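Local coordinates for synaptonemal complex protein 2 (Mus musculus, PDB 5IWZ) that is a major component of the axial and lateral elements of synaptonemal complexes in meiotic prophase, required for inserting SYCP3 and for normal chromosome synapsis, at residues K27-L32 and L73-R78; K64-V69 and M126-D131; V138-S143 and Q149-F154; P156-L161 and Q173-K178. One frame throughout, in Å; residues are numbered along the deposited sequence.

Contact 1. Residues K27-L32 and L73-R78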
loop_
_atom_site.group_PDB
_atom_site.type_symbol
_atom_site.label_atom_id
_atom_site.label_comp_id
_atom_site.label_asym_id
_atom_site.label_seq_id
_atom_site.Cartn_x
_atom_site.Cartn_y
_atom_site.Cartn_z
ATOM N N LYS A 27 17.243 21.966 10.469
ATOM C CA LYS A 27 18.405 21.292 11.046
ATOM C C LYS A 27 18.186 20.813 12.480
ATOM O O LYS A 27 18.532 19.657 12.771
ATOM C CB LYS A 27 19.637 22.209 10.949
ATOM C CG LYS A 27 20.169 22.383 9.543
ATOM C CD LYS A 27 21.652 22.765 9.537
ATOM C CE LYS A 27 21.922 24.070 10.282
ATOM N NZ LYS A 27 21.963 25.266 9.382
ATOM N N PRO A 28 17.631 21.607 13.413
ATOM C CA PRO A 28 17.389 21.045 14.761
ATOM C C PRO A 28 16.481 19.825 14.738
ATOM O O PRO A 28 16.833 18.788 15.309
ATOM C CB PRO A 28 16.780 22.233 15.532
ATOM C CG PRO A 28 17.418 23.430 14.880
ATOM C CD PRO A 28 17.437 23.069 13.398
ATOM N N LEU A 29 15.335 19.898 14.055
ATOM C CA LEU A 29 14.460 18.734 13.971
ATOM C C LEU A 29 15.194 17.526 13.389
ATOM O O LEU A 29 15.087 16.409 13.916
ATOM C CB LEU A 29 13.232 19.070 13.129
ATOM C CG LEU A 29 12.083 18.070 13.186
ATOM C CD1 LEU A 29 11.399 18.093 14.570
ATOM C CD2 LEU A 29 11.093 18.354 12.072
ATOM N N LEU A 30 15.955 17.739 12.312
ATOM C CA LEU A 30 16.673 16.639 11.691
ATOM C C LEU A 30 17.687 16.032 12.651
ATOM O O LEU A 30 17.901 14.814 12.650
ATOM C CB LEU A 30 17.364 17.113 10.418
ATOM C CG LEU A 30 16.533 17.266 9.155
ATOM C CD1 LEU A 30 17.404 17.864 8.065
ATOM C CD2 LEU A 30 15.947 15.929 8.710
ATOM N N ALA A 31 18.313 16.860 13.485
ATOM C CA ALA A 31 19.289 16.331 14.429
ATOM C C ALA A 31 18.625 15.386 15.425
ATOM O O ALA A 31 19.205 14.353 15.795
ATOM C CB ALA A 31 20.006 17.477 15.147
ATOM N N LEU A 32 17.394 15.705 15.848
ATOM C CA LEU A 32 16.678 14.810 16.752
ATOM C C LEU A 32 16.440 13.453 16.111
ATOM O O LEU A 32 16.458 12.424 16.796
ATOM C CB LEU A 32 15.343 15.414 17.173
ATOM C CG LEU A 32 15.353 16.730 17.927
ATOM C CD1 LEU A 32 13.953 16.969 18.465
ATOM C CD2 LEU A 32 16.391 16.707 19.039
ATOM N N LEU A 73 6.277 14.211 10.127
ATOM C CA LEU A 73 5.396 13.111 10.523
ATOM C C LEU A 73 6.164 12.040 11.279
ATOM O O LEU A 73 5.649 11.456 12.241
ATOM C CB LEU A 73 4.720 12.503 9.291
ATOM C CG LEU A 73 3.744 13.415 8.567
ATOM C CD1 LEU A 73 3.460 12.859 7.186
ATOM C CD2 LEU A 73 2.454 13.536 9.370
ATOM N N ILE A 74 7.402 11.776 10.861
ATOM C CA ILE A 74 8.227 10.771 11.523
ATOM C C ILE A 74 8.612 11.223 12.927
ATOM O O ILE A 74 8.627 10.420 13.868
ATOM C CB ILE A 74 9.454 10.460 10.649
ATOM C CG1 ILE A 74 9.032 9.604 9.440
ATOM C CG2 ILE A 74 10.560 9.770 11.446
ATOM C CD1 ILE A 74 10.091 9.550 8.314
ATOM N N SER A 75 8.896 12.520 13.100
ATOM C CA SER A 75 9.262 13.041 14.418
ATOM C C SER A 75 8.126 12.884 15.418
ATOM O O SER A 75 8.356 12.522 16.577
ATOM C CB SER A 75 9.666 14.517 14.313
ATOM O OG SER A 75 10.681 14.689 13.330
ATOM N N ILE A 76 6.894 13.186 14.999
ATOM C CA ILE A 76 5.744 13.047 15.895
ATOM C C ILE A 76 5.565 11.589 16.305
ATOM O O ILE A 76 5.433 11.268 17.491
ATOM C CB ILE A 76 4.475 13.594 15.221
ATOM C CG1 ILE A 76 4.681 15.044 14.789
ATOM C CG2 ILE A 76 3.280 13.462 16.151
ATOM C CD1 ILE A 76 3.715 15.478 13.693
ATOM N N GLY A 77 5.583 10.685 15.326
ATOM C CA GLY A 77 5.394 9.273 15.628
ATOM C C GLY A 77 6.485 8.698 16.514
ATOM O O GLY A 77 6.201 7.992 17.482
ATOM N N ARG A 78 7.750 8.975 16.182
ATOM C CA ARG A 78 8.868 8.435 16.965
ATOM C C ARG A 78 8.799 8.893 18.414
ATOM O O ARG A 78 9.143 8.143 19.333
ATOM C CB ARG A 78 10.215 8.865 16.373
ATOM C CG ARG A 78 10.680 8.111 15.140
ATOM C CD ARG A 78 12.196 8.294 14.908
ATOM N NE ARG A 78 12.715 9.480 15.590
ATOM C CZ ARG A 78 13.738 9.474 16.444
ATOM N NH1 ARG A 78 14.368 8.341 16.724
ATOM N NH2 ARG A 78 14.144 10.600 17.018
#

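Contact 2. Residues K64-V69 and M126-D131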
loop_
_atom_site.group_PDB
_atom_site.type_symbol
_atom_site.label_atom_id
_atom_site.label_comp_id
_atom_site.label_asym_id
_atom_site.label_seq_id
_atom_site.Cartn_x
_atom_site.Cartn_y
_atom_site.Cartn_z
ATOM N N LYS A 64 4.599 22.075 -1.376
ATOM C CA LYS A 64 5.005 20.831 -2.026
ATOM C C LYS A 64 6.385 20.370 -1.565
ATOM O O LYS A 64 7.110 19.716 -2.320
ATOM C CB LYS A 64 4.968 20.948 -3.558
ATOM C CG LYS A 64 3.642 20.524 -4.193
ATOM C CD LYS A 64 2.714 21.714 -4.387
ATOM C CE LYS A 64 1.341 21.281 -4.901
ATOM N NZ LYS A 64 1.409 20.434 -6.125
ATOM N N ASP A 65 6.766 20.694 -0.327
ATOM C CA ASP A 65 8.017 20.190 0.249
ATOM C C ASP A 65 7.752 18.786 0.798
ATOM O O ASP A 65 7.580 18.565 2.000
ATOM C CB ASP A 65 8.547 21.130 1.331
ATOM C CG ASP A 65 9.008 22.491 0.776
ATOM O OD1 ASP A 65 9.312 22.579 -0.429
ATOM O OD2 ASP A 65 9.069 23.475 1.553
ATOM N N ILE A 66 7.753 17.812 -0.115
ATOM C CA ILE A 66 7.290 16.457 0.205
ATOM C C ILE A 66 8.123 15.836 1.319
ATOM O O ILE A 66 7.580 15.365 2.334
ATOM C CB ILE A 66 7.315 15.575 -1.050
ATOM C CG1 ILE A 66 6.498 16.243 -2.145
ATOM C CG2 ILE A 66 6.728 14.211 -0.726
ATOM C CD1 ILE A 66 5.141 16.672 -1.657
ATOM N N GLN A 67 9.452 15.785 1.123
ATOM C CA GLN A 67 10.333 15.118 2.076
ATOM C C GLN A 67 10.372 15.844 3.416
ATOM O O GLN A 67 10.569 15.206 4.460
ATOM C CB GLN A 67 11.754 14.945 1.481
ATOM C CG GLN A 67 12.683 16.156 1.485
ATOM C CD GLN A 67 14.148 15.799 1.093
ATOM O OE1 GLN A 67 14.722 16.363 0.141
ATOM N NE2 GLN A 67 14.749 14.867 1.838
ATOM N N THR A 68 10.134 17.152 3.442
ATOM C CA THR A 68 10.096 17.779 4.757
ATOM C C THR A 68 8.807 17.444 5.514
ATOM O O THR A 68 8.853 17.281 6.738
ATOM C CB THR A 68 10.327 19.287 4.653
ATOM O OG1 THR A 68 9.115 19.958 4.306
ATOM C CG2 THR A 68 11.413 19.563 3.619
ATOM N N VAL A 69 7.666 17.287 4.831
ATOM C CA VAL A 69 6.464 16.789 5.524
ATOM C C VAL A 69 6.748 15.430 6.162
ATOM O O VAL A 69 6.399 15.185 7.325
ATOM C CB VAL A 69 5.257 16.730 4.565
ATOM C CG1 VAL A 69 4.054 16.023 5.221
ATOM C CG2 VAL A 69 4.832 18.154 4.143
ATOM N N MET A 126 5.327 8.757 -2.202
ATOM C CA MET A 126 5.048 7.430 -1.671
ATOM C C MET A 126 5.447 7.336 -0.205
ATOM O O MET A 126 4.667 6.877 0.638
ATOM C CB MET A 126 5.796 6.386 -2.504
ATOM C CG MET A 126 5.730 4.971 -1.968
ATOM S SD MET A 126 4.068 4.276 -2.074
ATOM C CE MET A 126 3.627 4.175 -0.349
ATOM N N ASN A 127 6.669 7.765 0.112
ATOM C CA ASN A 127 7.147 7.716 1.489
ATOM C C ASN A 127 6.327 8.637 2.389
ATOM O O ASN A 127 6.058 8.302 3.544
ATOM C CB ASN A 127 8.623 8.107 1.546
ATOM C CG ASN A 127 9.517 7.185 0.716
ATOM O OD1 ASN A 127 9.208 6.007 0.521
ATOM N ND2 ASN A 127 10.635 7.727 0.229
ATOM N N MET A 128 5.923 9.798 1.874
ATOM C CA MET A 128 5.188 10.760 2.696
ATOM C C MET A 128 3.859 10.180 3.144
ATOM O O MET A 128 3.490 10.274 4.321
ATOM C CB MET A 128 4.969 12.065 1.926
ATOM C CG MET A 128 4.208 13.136 2.750
ATOM S SD MET A 128 3.722 14.562 1.768
ATOM C CE MET A 128 2.131 14.074 1.097
ATOM N N ILE A 129 3.135 9.548 2.214
ATOM C CA ILE A 129 1.841 8.954 2.539
ATOM C C ILE A 129 2.018 7.755 3.463
ATOM O O ILE A 129 1.198 7.504 4.358
ATOM C CB ILE A 129 1.116 8.566 1.232
ATOM C CG1 ILE A 129 0.619 9.821 0.515
ATOM C CG2 ILE A 129 -0.012 7.584 1.499
ATOM C CD1 ILE A 129 -0.235 10.712 1.402
ATOM N N GLU A 130 3.059 6.960 3.229
ATOM C CA GLU A 130 3.360 5.868 4.143
ATOM C C GLU A 130 3.651 6.399 5.543
ATOM O O GLU A 130 3.157 5.856 6.543
ATOM C CB GLU A 130 4.542 5.078 3.591
ATOM C CG GLU A 130 4.852 3.798 4.304
ATOM C CD GLU A 130 6.162 3.207 3.815
ATOM O OE1 GLU A 130 6.605 3.569 2.687
ATOM O OE2 GLU A 130 6.747 2.395 4.567
ATOM N N ASP A 131 4.432 7.487 5.636
ATOM C CA ASP A 131 4.689 8.109 6.937
ATOM C C ASP A 131 3.404 8.614 7.582
ATOM O O ASP A 131 3.241 8.541 8.811
ATOM C CB ASP A 131 5.677 9.263 6.779
ATOM C CG ASP A 131 7.059 8.794 6.355
ATOM O OD1 ASP A 131 7.427 7.642 6.697
ATOM O OD2 ASP A 131 7.760 9.571 5.665
#

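Contact 3. Residues V138-S143 and Q149-F154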
loop_
_atom_site.group_PDB
_atom_site.type_symbol
_atom_site.label_atom_id
_atom_site.label_comp_id
_atom_site.label_asym_id
_atom_site.label_seq_id
_atom_site.Cartn_x
_atom_site.Cartn_y
_atom_site.Cartn_z
ATOM N N VAL A 138 -0.233 4.578 14.830
ATOM C CA VAL A 138 0.151 4.860 16.215
ATOM C C VAL A 138 -1.033 5.418 16.999
ATOM O O VAL A 138 -1.254 5.068 18.169
ATOM C CB VAL A 138 1.356 5.827 16.243
ATOM C CG1 VAL A 138 1.528 6.453 17.626
ATOM C CG2 VAL A 138 2.648 5.112 15.806
ATOM N N ILE A 139 -1.813 6.304 16.373
ATOM C CA ILE A 139 -3.005 6.838 17.029
ATOM C C ILE A 139 -4.068 5.754 17.184
ATOM O O ILE A 139 -4.776 5.689 18.196
ATOM C CB ILE A 139 -3.549 8.036 16.236
ATOM C CG1 ILE A 139 -2.491 9.134 16.131
ATOM C CG2 ILE A 139 -4.842 8.541 16.868
ATOM C CD1 ILE A 139 -2.728 10.077 14.972
ATOM N N TYR A 140 -4.222 4.914 16.163
ATOM C CA TYR A 140 -5.209 3.847 16.226
ATOM C C TYR A 140 -4.925 2.928 17.406
ATOM O O TYR A 140 -5.840 2.575 18.158
ATOM C CB TYR A 140 -5.196 3.093 14.895
ATOM C CG TYR A 140 -6.103 1.889 14.747
ATOM C CD1 TYR A 140 -5.732 0.644 15.248
ATOM C CD2 TYR A 140 -7.294 1.978 14.038
ATOM C CE1 TYR A 140 -6.540 -0.465 15.079
ATOM C CE2 TYR A 140 -8.105 0.876 13.861
ATOM C CZ TYR A 140 -7.721 -0.343 14.384
ATOM O OH TYR A 140 -8.518 -1.442 14.220
ATOM N N ASP A 141 -3.648 2.590 17.627
ATOM C CA ASP A 141 -3.274 1.597 18.631
ATOM C C ASP A 141 -3.196 2.146 20.048
ATOM O O ASP A 141 -3.008 1.361 20.979
ATOM C CB ASP A 141 -1.920 0.966 18.282
ATOM C CG ASP A 141 -1.964 0.170 16.999
ATOM O OD1 ASP A 141 -0.988 0.239 16.223
ATOM O OD2 ASP A 141 -2.972 -0.527 16.762
ATOM N N ILE A 142 -3.330 3.459 20.250
ATOM C CA ILE A 142 -3.063 4.019 21.572
ATOM C C ILE A 142 -4.280 4.066 22.492
ATOM O O ILE A 142 -4.109 4.267 23.707
ATOM C CB ILE A 142 -2.473 5.434 21.449
ATOM C CG1 ILE A 142 -1.697 5.783 22.715
ATOM C CG2 ILE A 142 -3.577 6.442 21.185
ATOM C CD1 ILE A 142 -0.767 4.669 23.164
ATOM N N SER A 143 -5.492 3.887 21.971
ATOM C CA SER A 143 -6.688 3.932 22.810
ATOM C C SER A 143 -7.891 3.527 21.974
ATOM O O SER A 143 -7.796 3.346 20.757
ATOM C CB SER A 143 -6.918 5.316 23.396
ATOM O OG SER A 143 -7.308 6.220 22.374
ATOM N N GLN A 149 -12.067 7.099 16.081
ATOM C CA GLN A 149 -12.031 8.239 15.170
ATOM C C GLN A 149 -11.269 7.907 13.900
ATOM O O GLN A 149 -11.658 8.337 12.809
ATOM C CB GLN A 149 -11.421 9.468 15.853
ATOM C CG GLN A 149 -12.294 10.036 16.969
ATOM C CD GLN A 149 -11.795 11.370 17.505
ATOM O OE1 GLN A 149 -11.205 12.170 16.775
ATOM N NE2 GLN A 149 -12.007 11.599 18.798
ATOM N N VAL A 150 -10.189 7.135 14.012
ATOM C CA VAL A 150 -9.431 6.767 12.821
ATOM C C VAL A 150 -10.295 5.938 11.878
ATOM O O VAL A 150 -10.369 6.219 10.674
ATOM C CB VAL A 150 -8.128 6.038 13.204
ATOM C CG1 VAL A 150 -7.487 5.457 11.964
ATOM C CG2 VAL A 150 -7.160 7.001 13.870
ATOM N N LEU A 151 -10.971 4.912 12.415
ATOM C CA LEU A 151 -11.869 4.082 11.612
ATOM C C LEU A 151 -12.936 4.930 10.937
ATOM O O LEU A 151 -13.187 4.798 9.730
ATOM C CB LEU A 151 -12.546 3.021 12.496
ATOM C CG LEU A 151 -12.156 1.544 12.641
ATOM C CD1 LEU A 151 -11.241 1.024 11.547
ATOM C CD2 LEU A 151 -11.583 1.249 14.023
ATOM N N GLU A 152 -13.576 5.812 11.711
ATOM C CA GLU A 152 -14.732 6.557 11.214
ATOM C C GLU A 152 -14.339 7.535 10.115
ATOM O O GLU A 152 -15.074 7.710 9.133
ATOM C CB GLU A 152 -15.415 7.309 12.367
ATOM C CG GLU A 152 -16.178 6.419 13.317
ATOM C CD GLU A 152 -17.224 5.609 12.589
ATOM O OE1 GLU A 152 -17.982 6.213 11.800
ATOM O OE2 GLU A 152 -17.276 4.372 12.779
ATOM N N SER A 153 -13.196 8.185 10.274
ATOM C CA SER A 153 -12.763 9.214 9.336
ATOM C C SER A 153 -12.051 8.646 8.116
ATOM O O SER A 153 -12.252 9.142 7.004
ATOM C CB SER A 153 -11.845 10.201 10.054
ATOM O OG SER A 153 -12.528 10.763 11.164
ATOM N N PHE A 154 -11.209 7.622 8.290
ATOM C CA PHE A 154 -10.278 7.233 7.232
ATOM C C PHE A 154 -10.710 6.027 6.401
ATOM O O PHE A 154 -10.269 5.930 5.257
ATOM C CB PHE A 154 -8.878 6.983 7.808
ATOM C CG PHE A 154 -8.046 8.235 7.881
ATOM C CD1 PHE A 154 -7.371 8.692 6.759
ATOM C CD2 PHE A 154 -7.970 8.973 9.052
ATOM C CE1 PHE A 154 -6.612 9.847 6.809
ATOM C CE2 PHE A 154 -7.207 10.140 9.112
ATOM C CZ PHE A 154 -6.527 10.571 7.992
#

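Contact 4. Residues P156-L161 and Q173-K178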
loop_
_atom_site.group_PDB
_atom_site.type_symbol
_atom_site.label_atom_id
_atom_site.label_comp_id
_atom_site.label_asym_id
_atom_site.label_seq_id
_atom_site.Cartn_x
_atom_site.Cartn_y
_atom_site.Cartn_z
ATOM N N PRO A 156 -13.657 5.686 4.860
ATOM C CA PRO A 156 -14.184 6.264 3.604
ATOM C C PRO A 156 -13.122 6.937 2.747
ATOM O O PRO A 156 -13.203 6.863 1.513
ATOM C CB PRO A 156 -15.246 7.271 4.088
ATOM C CG PRO A 156 -15.023 7.438 5.538
ATOM C CD PRO A 156 -14.390 6.187 6.040
ATOM N N GLN A 157 -12.138 7.601 3.361
ATOM C CA GLN A 157 -11.078 8.256 2.594
ATOM C C GLN A 157 -10.272 7.239 1.798
ATOM O O GLN A 157 -9.958 7.451 0.623
ATOM C CB GLN A 157 -10.135 9.020 3.532
ATOM C CG GLN A 157 -10.752 10.199 4.270
ATOM C CD GLN A 157 -10.869 11.436 3.403
ATOM O OE1 GLN A 157 -10.235 11.534 2.351
ATOM N NE2 GLN A 157 -11.702 12.383 3.831
ATOM N N ILE A 158 -9.886 6.142 2.447
ATOM C CA ILE A 158 -9.064 5.136 1.781
ATOM C C ILE A 158 -9.832 4.464 0.642
ATOM O O ILE A 158 -9.285 4.267 -0.451
ATOM C CB ILE A 158 -8.538 4.121 2.812
ATOM C CG1 ILE A 158 -7.602 4.854 3.786
ATOM C CG2 ILE A 158 -7.836 2.937 2.101
ATOM C CD1 ILE A 158 -7.058 3.988 4.916
ATOM N N CYS A 159 -11.109 4.125 0.863
ATOM C CA CYS A 159 -11.918 3.539 -0.206
ATOM C C CYS A 159 -12.014 4.479 -1.401
ATOM O O CYS A 159 -11.865 4.054 -2.558
ATOM C CB CYS A 159 -13.321 3.191 0.305
ATOM S SG CYS A 159 -13.423 1.868 1.530
ATOM N N ALA A 160 -12.285 5.765 -1.141
ATOM C CA ALA A 160 -12.322 6.734 -2.230
ATOM C C ALA A 160 -10.985 6.778 -2.964
ATOM O O ALA A 160 -10.950 6.809 -4.202
ATOM C CB ALA A 160 -12.701 8.120 -1.690
ATOM N N LEU A 161 -9.876 6.744 -2.214
ATOM C CA LEU A 161 -8.542 6.760 -2.813
ATOM C C LEU A 161 -8.299 5.528 -3.671
ATOM O O LEU A 161 -7.669 5.613 -4.736
ATOM C CB LEU A 161 -7.482 6.845 -1.712
ATOM C CG LEU A 161 -6.018 7.091 -2.084
ATOM C CD1 LEU A 161 -5.852 8.476 -2.701
ATOM C CD2 LEU A 161 -5.106 6.952 -0.867
ATOM N N GLN A 173 -1.936 0.844 -2.972
ATOM C CA GLN A 173 -1.555 -0.398 -2.294
ATOM C C GLN A 173 -1.213 -0.140 -0.830
ATOM O O GLN A 173 -1.578 -0.925 0.056
ATOM C CB GLN A 173 -0.372 -1.069 -3.014
ATOM C CG GLN A 173 -0.731 -1.695 -4.355
ATOM C CD GLN A 173 0.490 -2.194 -5.157
ATOM O OE1 GLN A 173 1.649 -1.946 -4.790
ATOM N NE2 GLN A 173 0.221 -2.905 -6.260
ATOM N N GLU A 174 -0.490 0.950 -0.564
ATOM C CA GLU A 174 -0.133 1.303 0.805
ATOM C C GLU A 174 -1.376 1.625 1.637
ATOM O O GLU A 174 -1.513 1.163 2.778
ATOM C CB GLU A 174 0.840 2.490 0.772
ATOM C CG GLU A 174 1.050 3.192 2.102
ATOM C CD GLU A 174 1.678 2.281 3.134
ATOM O OE1 GLU A 174 2.261 1.238 2.741
ATOM O OE2 GLU A 174 1.573 2.597 4.344
ATOM N N ALA A 175 -2.300 2.409 1.075
ATOM C CA ALA A 175 -3.497 2.788 1.822
ATOM C C ALA A 175 -4.412 1.590 2.051
ATOM O O ALA A 175 -4.939 1.397 3.157
ATOM C CB ALA A 175 -4.253 3.885 1.081
ATOM N N LEU A 176 -4.623 0.785 1.007
ATOM C CA LEU A 176 -5.506 -0.365 1.118
ATOM C C LEU A 176 -5.004 -1.347 2.173
ATOM O O LEU A 176 -5.794 -1.926 2.925
ATOM C CB LEU A 176 -5.633 -1.032 -0.254
ATOM C CG LEU A 176 -6.505 -2.269 -0.402
ATOM C CD1 LEU A 176 -7.859 -1.948 0.170
ATOM C CD2 LEU A 176 -6.615 -2.672 -1.889
ATOM N N LYS A 177 -3.691 -1.521 2.274
ATOM C CA LYS A 177 -3.167 -2.479 3.241
ATOM C C LYS A 177 -3.285 -1.948 4.666
ATOM O O LYS A 177 -3.570 -2.714 5.598
ATOM C CB LYS A 177 -1.725 -2.826 2.878
ATOM C CG LYS A 177 -0.794 -3.058 4.027
ATOM C CD LYS A 177 0.601 -3.430 3.503
ATOM C CE LYS A 177 1.116 -2.374 2.530
ATOM N NZ LYS A 177 2.110 -2.898 1.544
ATOM N N LYS A 178 -3.085 -0.643 4.856
ATOM C CA LYS A 178 -3.342 -0.051 6.164
ATOM C C LYS A 178 -4.812 -0.177 6.535
ATOM O O LYS A 178 -5.146 -0.388 7.705
ATOM C CB LYS A 178 -2.899 1.411 6.176
ATOM C CG LYS A 178 -1.394 1.617 6.122
ATOM C CD LYS A 178 -0.768 1.297 7.466
ATOM C CE LYS A 178 0.680 1.758 7.544
ATOM N NZ LYS A 178 1.569 1.006 6.606
#

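Contact 1. Residues K27-L32 and L73-R78
In the armadillo-repeat-like helical domain, which belongs to the N-terminal part of this long protein, the short helix 27-32 lies against helix 66-79, and Leu-29 meets Ser-75 where the two backbones come nearest, 7.7 Å between Leu-29 CA and Ser-75 CA. The isobutyl end of Leu-29 covers the serine hydroxyl: Leu-29 CG and Ser-75 OG are 3.7 Å apart, and Leu-29 CD1 also lies 4.0 Å from Ser-75 CB. A chi1 of -167° carries the leucine methyls across to helix 66-79. The buried hydroxyl has its own partner, Ser-71 O one turn back in the same helix, and the leucine packs over it. Such helix-on-helix layering is what the armadillo-like solenoid is built from, and helix 13-23 adds to the layer here, with Ile-17 on Leu-29 and Cys-16 on Leu-32. Farther along, Arg-78, its chain bent at chi3 (-21°), turns its guanidinium toward the C-terminal end of helix 27-32. Its NH2 comes within 3.0 Å of Leu-32 O, approaching obliquely and at too poor an angle to count as a hydrogen bond. NH1 does make one, to Ile-35 O, while Ile-37 packs against the same side chain.

Contact 2. Residues K64-V69 and M126-D131
Ile-66 and Met-128 bring the two backbones to within 6.6 Å, measured between Ile-66 CA and Met-128 CA, where the first turn of helix 66-79 faces the N-terminal half of helix 123-141. The chain arrives at this point through a tight corner: Lys-64, with positive phi, closes the preceding helix 49-63 in a Schellman motif, Asp-65 takes the N-cap position without a capping bond from its side chain, and the new helix starts at once. Across the gap Met-128 does most of the touching. Its CG stands anti to the backbone nitrogen (chi1 -179°) and the next bond continues straight, which pushes the sulfur out between Ile-66 and Val-69, one helical turn apart. Ile-66 crosses the methionine at about a right angle and sets CG2 3.8 Å from Met-128 CB, near the root of the chain. Val-69 meets it farther out, with CG1 3.8 Å from Met-128 SD and equally far from Met-128 CG. Cutting Met-128 back to an alanine removes CG, SD and CE, which would probably leave Val-69 and the outer side of Ile-66 CG2 facing a gap. Leu-61 of helix 49-63 touches both Val-69 and Met-128, so this layer of the armadillo-like domain joins three helices. Beside the apolar patch, Asp-131 OD2 takes a hydrogen bond from Ser-70 OG, a polar tie between the same two helices. Between the two segments themselves no hydrogen bond forms: cohesion there rests on dispersion and on the burial of thioether and methyl groups.

Contact 3. Residues V138-S143 and Q149-F154
Apolar contacts carry the meeting of Tyr-140 and Ile-139, near the end of helix 123-141, with Val-150 and Leu-151 on helix 144-163, the next helix of the armadillo-like domain. Val-150 is shared by two neighbours: its CG2 lies 4.1 Å from Ile-139 CG2, and its CG1 is 4.1 Å from Tyr-140 CD2, at the edge of the ring and near its plane. Leu-151 comes closer, CD2 standing 3.5 Å from Tyr-140 CE2 in an oblique approach, while its CD1 reaches the ring edge in plane. The first side-chain torsion of Tyr-140, chi1 177°, swings the ring out toward helix 144-163. Met-182 of helix 169-185, the next in the chain, touches both Val-150 and Leu-151.

The polar bonds lie around this patch. Tyr-140 OH makes a weak hydrogen bond to Met-182 O, and Ser-143, the N-cap of helix 144-163, bonds through OG to Gly-146 N. Within that helix Ser-153 OG donates to Gln-149 O over 3.1 Å, tilted 25° from the carbonyl plane and on the opposite face from Ser-153 N, which uses the same oxygen. Were Tyr-140 a leucine, loss of the ring would probably deprive both Leu-151 methyls and Val-150 CG1 of their contact and leave Met-182 O without its weak hydroxyl partner. The tyrosine thus spans two environments, its carbons gripped by aliphatic groups and its phenol oxygen tied, if only weakly, to a third helix.

Contact 4. Residues P156-L161 and Q173-K178
Ile-158 faces Ala-175 where helix 156-161 and helix 173-178 run past each other roughly antiparallel, at 143°, their segment axes approaching to 9.3 Å. Helix 144-163, kinked at Pro-156, and the next one, helix 169-185, pack side by side here within the armadillo-repeat-like domain. The small side chain of Ala-175 lets the backbones close to 6.0 Å between Ile-158 CA and Ala-175 CA. Its methyl is met by two branched residues a turn apart on the other helix: Ala-175 CB lies 3.8 Å from Ile-158 CG2 and 3.7 Å from Leu-161 CD2. Ile-158 does more than cover that methyl. With chi1 at -65°, its CG2 branch turns to the facing helix and rests 3.4 Å from Ala-175 O, while CD1 reaches the same oxygen at a longer range, so the isoleucine straddles the carbonyl of the facing helix as well as the alanine side chain. No hydrogen bond passes between the two segments, although Leu-161 O accepts one from Gln-172 NE2 just before the second of them. Further helices close in on the pair: Phe-133 of helix 123-141 packs on Ala-175, and Leu-218 and Ile-222 of helix 216-229 pack on Leu-176. Within the second segment, a salt bridge one turn long joins two residues of helix 169-185: Lys-178 NZ sits 2.8 Å from Glu-174 OE2, on the syn side of the carboxylate and 20° out of its plane.

All four contacts lie in the armadillo-repeat-like domain; the segments of contacts 1 and 2 alternate along the chain, and contacts 3 and 4 come after. Contacts 1 and 2 share helix 66-79, their centres about 13 Å apart, and touch directly: Ile-74 CD1 is 3.5 Å from Asp-131 OD2. Helix 123-141 then runs from contact 2 to contact 3, about 20 Å away between centres, and helix 144-163 continues from contact 3 to contact 4, about 14 Å between centres. Contacts 2 and 4 also touch, Met-126 CE packing 3.4 Å from Glu-174 CB, although their centres are about 17 Å apart. Contacts 1 and 4 are the most distant pair, about 26 Å between centres, with contact 4 nearest the middle of the chain.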